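Side-chain contacts in TOG array regulator of axonemal microtubules protein 1 (Mus musculus, PDB 5DN7), which binds microtubules and promotes their polymerization through its TOG domains, takes part in ciliogenesis and is required for proper modification of ciliary microtubules and control of cilium length: residues Leu70-Leu75 against Ser112-Ala117; Val82-Leu87 against Lys124-Lys129. One frame throughout, in Å; residues are numbered along the deposited sequence.

Contact 1 of 2, residues Leu70-Leu75 against Ser112-Ala117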
loop_
_atom_site.group_PDB
_atom_site.type_symbol
_atom_site.label_atom_id
_atom_site.label_comp_id
_atom_site.label_asym_id
_atom_site.label_seq_id
_atom_site.Cartn_x
_atom_site.Cartn_y
_atom_site.Cartn_z
ATOM N N LEU A 70 0.164 16.457 10.985
ATOM C CA LEU A 70 0.358 15.950 12.336
ATOM C C LEU A 70 0.459 14.418 12.370
ATOM O O LEU A 70 1.399 13.856 12.959
ATOM C CB LEU A 70 -0.788 16.405 13.236
ATOM C CG LEU A 70 -0.689 15.888 14.662
ATOM C CD1 LEU A 70 0.558 16.476 15.310
ATOM C CD2 LEU A 70 -1.927 16.246 15.446
ATOM N N LEU A 71 -0.499 13.748 11.733
ATOM C CA LEU A 71 -0.465 12.288 11.651
ATOM C C LEU A 71 0.831 11.802 11.000
ATOM O O LEU A 71 1.423 10.816 11.432
ATOM C CB LEU A 71 -1.676 11.761 10.882
ATOM C CG LEU A 71 -3.023 12.097 11.535
ATOM C CD1 LEU A 71 -4.174 11.445 10.802
ATOM C CD2 LEU A 71 -3.047 11.711 13.002
ATOM N N TYR A 72 1.282 12.512 9.977
ATOM C CA TYR A 72 2.497 12.135 9.278
ATOM C C TYR A 72 3.688 12.226 10.222
ATOM O O TYR A 72 4.583 11.375 10.198
ATOM C CB TYR A 72 2.705 13.025 8.047
ATOM C CG TYR A 72 3.894 12.643 7.189
ATOM C CD1 TYR A 72 3.853 11.512 6.380
ATOM C CD2 TYR A 72 5.055 13.423 7.178
ATOM C CE1 TYR A 72 4.932 11.156 5.586
ATOM C CE2 TYR A 72 6.140 13.081 6.383
ATOM C CZ TYR A 72 6.075 11.939 5.589
ATOM O OH TYR A 72 7.145 11.573 4.793
ATOM N N ASN A 73 3.734 13.242 11.046
ATOM C CA ASN A 73 4.762 13.312 12.037
ATOM C C ASN A 73 4.690 12.241 13.103
ATOM O O ASN A 73 5.672 11.744 13.524
ATOM C CB ASN A 73 4.899 14.714 12.594
ATOM C CG ASN A 73 5.398 15.693 11.558
ATOM O OD1 ASN A 73 4.854 16.759 11.420
ATOM N ND2 ASN A 73 6.417 15.332 10.829
ATOM N N LEU A 74 3.496 11.902 13.524
ATOM C CA LEU A 74 3.322 10.878 14.547
ATOM C C LEU A 74 3.809 9.503 14.071
ATOM O O LEU A 74 4.217 8.669 14.877
ATOM C CB LEU A 74 1.860 10.807 14.967
ATOM C CG LEU A 74 1.357 12.024 15.745
ATOM C CD1 LEU A 74 -0.130 11.913 16.043
ATOM C CD2 LEU A 74 2.151 12.167 17.038
ATOM N N LEU A 75 3.789 9.272 12.764
ATOM C CA LEU A 75 4.269 8.008 12.221
ATOM C C LEU A 75 5.795 7.904 12.272
ATOM O O LEU A 75 6.361 6.868 11.930
ATOM C CB LEU A 75 3.782 7.819 10.789
ATOM C CG LEU A 75 2.271 7.716 10.627
ATOM C CD1 LEU A 75 1.927 7.664 9.165
ATOM C CD2 LEU A 75 1.720 6.484 11.358
ATOM N N SER A 112 1.441 6.351 4.247
ATOM C CA SER A 112 1.331 4.901 4.297
ATOM C C SER A 112 2.617 4.191 3.857
ATOM O O SER A 112 2.963 3.114 4.375
ATOM C CB SER A 112 0.148 4.455 3.454
ATOM O OG SER A 112 -1.036 5.060 3.961
ATOM N N VAL A 113 3.339 4.787 2.920
ATOM C CA VAL A 113 4.579 4.188 2.467
ATOM C C VAL A 113 5.631 4.238 3.587
ATOM O O VAL A 113 6.405 3.279 3.761
ATOM C CB VAL A 113 5.129 4.883 1.193
ATOM C CG1 VAL A 113 6.554 4.400 0.900
ATOM C CG2 VAL A 113 4.217 4.610 0.006
ATOM N N LYS A 114 5.658 5.338 4.344
ATOM C CA LYS A 114 6.579 5.431 5.478
ATOM C C LYS A 114 6.582 4.191 6.400
ATOM O O LYS A 114 7.648 3.717 6.791
ATOM C CB LYS A 114 6.266 6.669 6.318
ATOM C CG LYS A 114 7.208 6.826 7.501
ATOM C CD LYS A 114 6.812 7.980 8.408
ATOM C CE LYS A 114 6.956 9.315 7.709
ATOM N NZ LYS A 114 6.587 10.450 8.598
ATOM N N VAL A 115 5.404 3.664 6.747
ATOM C CA VAL A 115 5.327 2.566 7.708
ATOM C C VAL A 115 5.482 1.184 7.062
ATOM O O VAL A 115 5.422 0.176 7.749
ATOM C CB VAL A 115 3.991 2.586 8.504
ATOM C CG1 VAL A 115 3.875 3.866 9.318
ATOM C CG2 VAL A 115 2.771 2.371 7.570
ATOM N N LEU A 116 5.676 1.126 5.749
ATOM C CA LEU A 116 5.883 -0.159 5.091
ATOM C C LEU A 116 7.212 -0.827 5.480
ATOM O O LEU A 116 7.384 -2.042 5.295
ATOM C CB LEU A 116 5.838 0.003 3.586
ATOM C CG LEU A 116 4.567 0.476 2.884
ATOM C CD1 LEU A 116 4.843 0.394 1.399
ATOM C CD2 LEU A 116 3.352 -0.357 3.261
ATOM N N ALA A 117 8.158 -0.029 5.977
ATOM C CA ALA A 117 9.438 -0.545 6.434
ATOM C C ALA A 117 9.280 -1.322 7.722
ATOM O O ALA A 117 10.171 -2.091 8.104
ATOM C CB ALA A 117 10.432 0.588 6.641
#

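Contact 2 of 2, residues Val82-Leu87 against Lys124-Lys129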
loop_
_atom_site.group_PDB
_atom_site.type_symbol
_atom_site.label_atom_id
_atom_site.label_comp_id
_atom_site.label_asym_id
_atom_site.label_seq_id
_atom_site.Cartn_x
_atom_site.Cartn_y
_atom_site.Cartn_z
ATOM N N VAL A 82 2.551 3.685 19.114
ATOM C CA VAL A 82 2.149 5.016 18.681
ATOM C C VAL A 82 1.904 5.017 17.176
ATOM O O VAL A 82 0.896 5.526 16.714
ATOM C CB VAL A 82 3.203 6.081 19.030
ATOM C CG1 VAL A 82 2.836 7.409 18.395
ATOM C CG2 VAL A 82 3.317 6.230 20.534
ATOM N N VAL A 83 2.821 4.427 16.420
ATOM C CA VAL A 83 2.637 4.320 14.983
ATOM C C VAL A 83 1.328 3.599 14.662
ATOM O O VAL A 83 0.543 4.065 13.834
ATOM C CB VAL A 83 3.813 3.582 14.321
ATOM C CG1 VAL A 83 3.540 3.372 12.844
ATOM C CG2 VAL A 83 5.095 4.362 14.522
ATOM N N HIS A 84 1.088 2.483 15.351
ATOM C CA HIS A 84 -0.110 1.676 15.143
ATOM C C HIS A 84 -1.374 2.487 15.408
ATOM O O HIS A 84 -2.294 2.518 14.567
ATOM C CB HIS A 84 -0.088 0.421 16.036
ATOM C CG HIS A 84 -1.354 -0.376 15.977
ATOM N ND1 HIS A 84 -2.318 -0.316 16.961
ATOM C CD2 HIS A 84 -1.833 -1.220 15.030
ATOM C CE1 HIS A 84 -3.332 -1.096 16.627
ATOM N NE2 HIS A 84 -3.066 -1.657 15.459
ATOM N N GLY A 85 -1.413 3.158 16.557
ATOM C CA GLY A 85 -2.558 3.987 16.896
ATOM C C GLY A 85 -2.787 5.124 15.905
ATOM O O GLY A 85 -3.929 5.453 15.552
ATOM N N THR A 86 -1.700 5.736 15.451
ATOM C CA THR A 86 -1.809 6.817 14.477
ATOM C C THR A 86 -2.388 6.271 13.175
ATOM O O THR A 86 -3.274 6.874 12.612
ATOM C CB THR A 86 -0.462 7.476 14.209
ATOM O OG1 THR A 86 0.099 7.944 15.442
ATOM C CG2 THR A 86 -0.613 8.638 13.249
ATOM N N LEU A 87 -1.898 5.119 12.723
ATOM C CA LEU A 87 -2.433 4.461 11.533
ATOM C C LEU A 87 -3.917 4.176 11.674
ATOM O O LEU A 87 -4.664 4.312 10.712
ATOM C CB LEU A 87 -1.683 3.164 11.232
ATOM C CG LEU A 87 -0.313 3.353 10.600
ATOM C CD1 LEU A 87 0.428 2.037 10.469
ATOM C CD2 LEU A 87 -0.491 4.016 9.228
ATOM N N LYS A 124 0.964 -3.718 9.424
ATOM C CA LYS A 124 0.505 -4.195 8.124
ATOM C C LYS A 124 -1.032 -4.323 8.040
ATOM O O LYS A 124 -1.624 -3.996 7.005
ATOM C CB LYS A 124 1.167 -5.532 7.794
ATOM C CG LYS A 124 0.708 -6.113 6.475
ATOM C CD LYS A 124 1.550 -7.312 6.058
ATOM C CE LYS A 124 0.859 -8.049 4.911
ATOM N NZ LYS A 124 1.418 -9.431 4.648
ATOM N N GLN A 125 -1.677 -4.759 9.121
ATOM C CA GLN A 125 -3.143 -4.766 9.175
ATOM C C GLN A 125 -3.686 -3.369 8.859
ATOM O O GLN A 125 -4.546 -3.184 7.964
ATOM C CB GLN A 125 -3.660 -5.201 10.548
ATOM C CG GLN A 125 -3.774 -6.689 10.744
ATOM C CD GLN A 125 -4.125 -7.059 12.178
ATOM O OE1 GLN A 125 -4.217 -6.188 13.054
ATOM N NE2 GLN A 125 -4.293 -8.355 12.434
ATOM N N GLU A 126 -3.173 -2.385 9.599
ATOM C CA GLU A 126 -3.702 -1.043 9.371
ATOM C C GLU A 126 -3.358 -0.467 7.986
ATOM O O GLU A 126 -4.230 0.131 7.324
ATOM C CB GLU A 126 -3.233 -0.095 10.472
ATOM C CG GLU A 126 -3.729 -0.531 11.848
ATOM C CD GLU A 126 -5.248 -0.636 11.910
ATOM O OE1 GLU A 126 -5.938 0.163 11.236
ATOM O OE2 GLU A 126 -5.764 -1.522 12.629
ATOM N N TYR A 127 -2.130 -0.645 7.505
ATOM C CA TYR A 127 -1.873 0.004 6.224
ATOM C C TYR A 127 -2.546 -0.736 5.061
ATOM O O TYR A 127 -2.896 -0.107 4.058
ATOM C CB TYR A 127 -0.374 0.232 5.966
ATOM C CG TYR A 127 0.558 -0.935 5.752
ATOM C CD1 TYR A 127 0.428 -1.790 4.657
ATOM C CD2 TYR A 127 1.659 -1.112 6.599
ATOM C CE1 TYR A 127 1.334 -2.829 4.450
ATOM C CE2 TYR A 127 2.564 -2.136 6.401
ATOM C CZ TYR A 127 2.404 -2.989 5.331
ATOM O OH TYR A 127 3.317 -4.002 5.154
ATOM N N MET A 128 -2.772 -2.038 5.191
ATOM C CA MET A 128 -3.538 -2.741 4.163
ATOM C C MET A 128 -4.987 -2.230 4.141
ATOM O O MET A 128 -5.582 -2.022 3.039
ATOM C CB MET A 128 -3.512 -4.260 4.377
ATOM C CG MET A 128 -2.187 -4.958 4.024
ATOM S SD MET A 128 -1.479 -4.450 2.420
ATOM C CE MET A 128 -2.846 -4.744 1.277
ATOM N N LYS A 129 -5.555 -2.016 5.334
ATOM C CA LYS A 129 -6.887 -1.379 5.370
ATOM C C LYS A 129 -6.888 -0.053 4.613
ATOM O O LYS A 129 -7.760 0.207 3.741
ATOM C CB LYS A 129 -7.354 -1.140 6.809
ATOM C CG LYS A 129 -7.792 -2.399 7.554
ATOM C CD LYS A 129 -7.901 -2.086 9.044
ATOM C CE LYS A 129 -8.331 -3.292 9.839
ATOM N NZ LYS A 129 -7.988 -3.075 11.273
HETATM O O HOH W 1 -4.194 -3.448 13.741
#

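Contact 1 of 2, residues Leu70-Leu75 against Ser112-Ala117
Lys114 reaches across to the phenol ring of Tyr72 and sets its ammonium group almost over the middle of one ring face: NZ stands 3.3 Å from the ring centroid, only 8° off the normal, a cation-pi contact of nearly ideal geometry. The same NZ donates a hydrogen bond to the backbone O of Tyr72 at 2.7 Å, arriving from above the carbonyl plane, with a C=O...N angle of 141°. One residue thus offers both its ring and its carbonyl to a single charge. CE adds a CH-pi contact, displaced toward the hydroxyl end of the ring, where CE lies 3.5 Å from Tyr72 CZ. Further back along the lysine, CD rests against Leu75, 3.9 Å from its CB, so the aliphatic part of the chain runs past Leu75 before its tip turns in over the ring face. That turn is made at chi3 (-66°), the one bend in an otherwise extended chain. Helices 61-74 and 105-114 are the first helices of two successive predicted HEAT repeats in the TOG 2 solenoid, and the lysine joins them close to the intra-repeat turns, which, as in other TOG domains, probably form the tubulin-binding edge. Beside the lysine the contact becomes apolar, with Leu75 CD2 4.0 Å from Val115 CG1. With an alanine in place of Tyr72, the backbone bond could remain, but the lysine would probably lose the aromatic face over its ammonium group and be freer to swing. Asp76, the residue following Leu75, forms a salt bridge with Lys114 NZ, giving the ammonium group a carboxylate as well as a carbonyl and a ring. Helix 80-97 backs the apolar pair, Leu75 packing on Thr86 and Val115 on Val83.

Contact 2 of 2, residues Val82-Leu87 against Lys124-Lys129
His84 and Leu87, on one side of helix 80-97, meet Glu126 of helix 121-138; these are the second helices of two consecutive predicted HEAT repeats in the TOG solenoid, packed side by side. At His84 the CG is anti to the backbone N (chi1 174°), which carries the imidazole out toward the neighbouring helix. There CD2 lies 3.8 Å from Glu126 CG, an oblique approach to the glutamate's methylene, while the ring and carboxylate planes stand 82° apart. A water bridges His84 NE2 and Glu126 OE2: it sits in the ring plane 2.7 Å from His84 NE2, and also lies within hydrogen-bonding distance of Gln125 OE1. Two residues on, Thr86 OG1 turns back to its own helix and donates to Val82 O, a carbonyl that also takes the Thr86 backbone N-H. Leu87 comes next, one turn on from His84, its CB 3.7 Å from Glu126 CB; the CA atoms of this pair are the nearest between the two segments. Ile123 and Ile130, a turn before and a turn after Glu126, flank this leucine. The glutamate therefore gives its aliphatic base to the helix interface and, by a bend at chi2 (-57°), turns its carboxylate toward the water and Lys129. Lys129 NZ closes a salt bridge with Glu126 OE2 at 3.0 Å, coming from above the carboxylate plane.

Contacts 1 and 2 join the same two predicted HEAT repeats, the first through their leading helices and the second through their following ones, with centres about 9 Å apart. Their segments alternate along the chain, and the two contacts touch through packing. In the first repeat, Leu74 CB packs 3.4 Å from Thr86 OG1, and Leu71 O lies 3.5 Å from Thr86 CG2; in the second, Leu116 CD2 lies 3.4 Å from Tyr127 CE1. A diagonal touch between the repeats, Val115 CG1 to Val83 CG1 at 3.6 Å, ties Val115 to helix 80-97, so that a residue of contact 1 packs directly on a segment of contact 2.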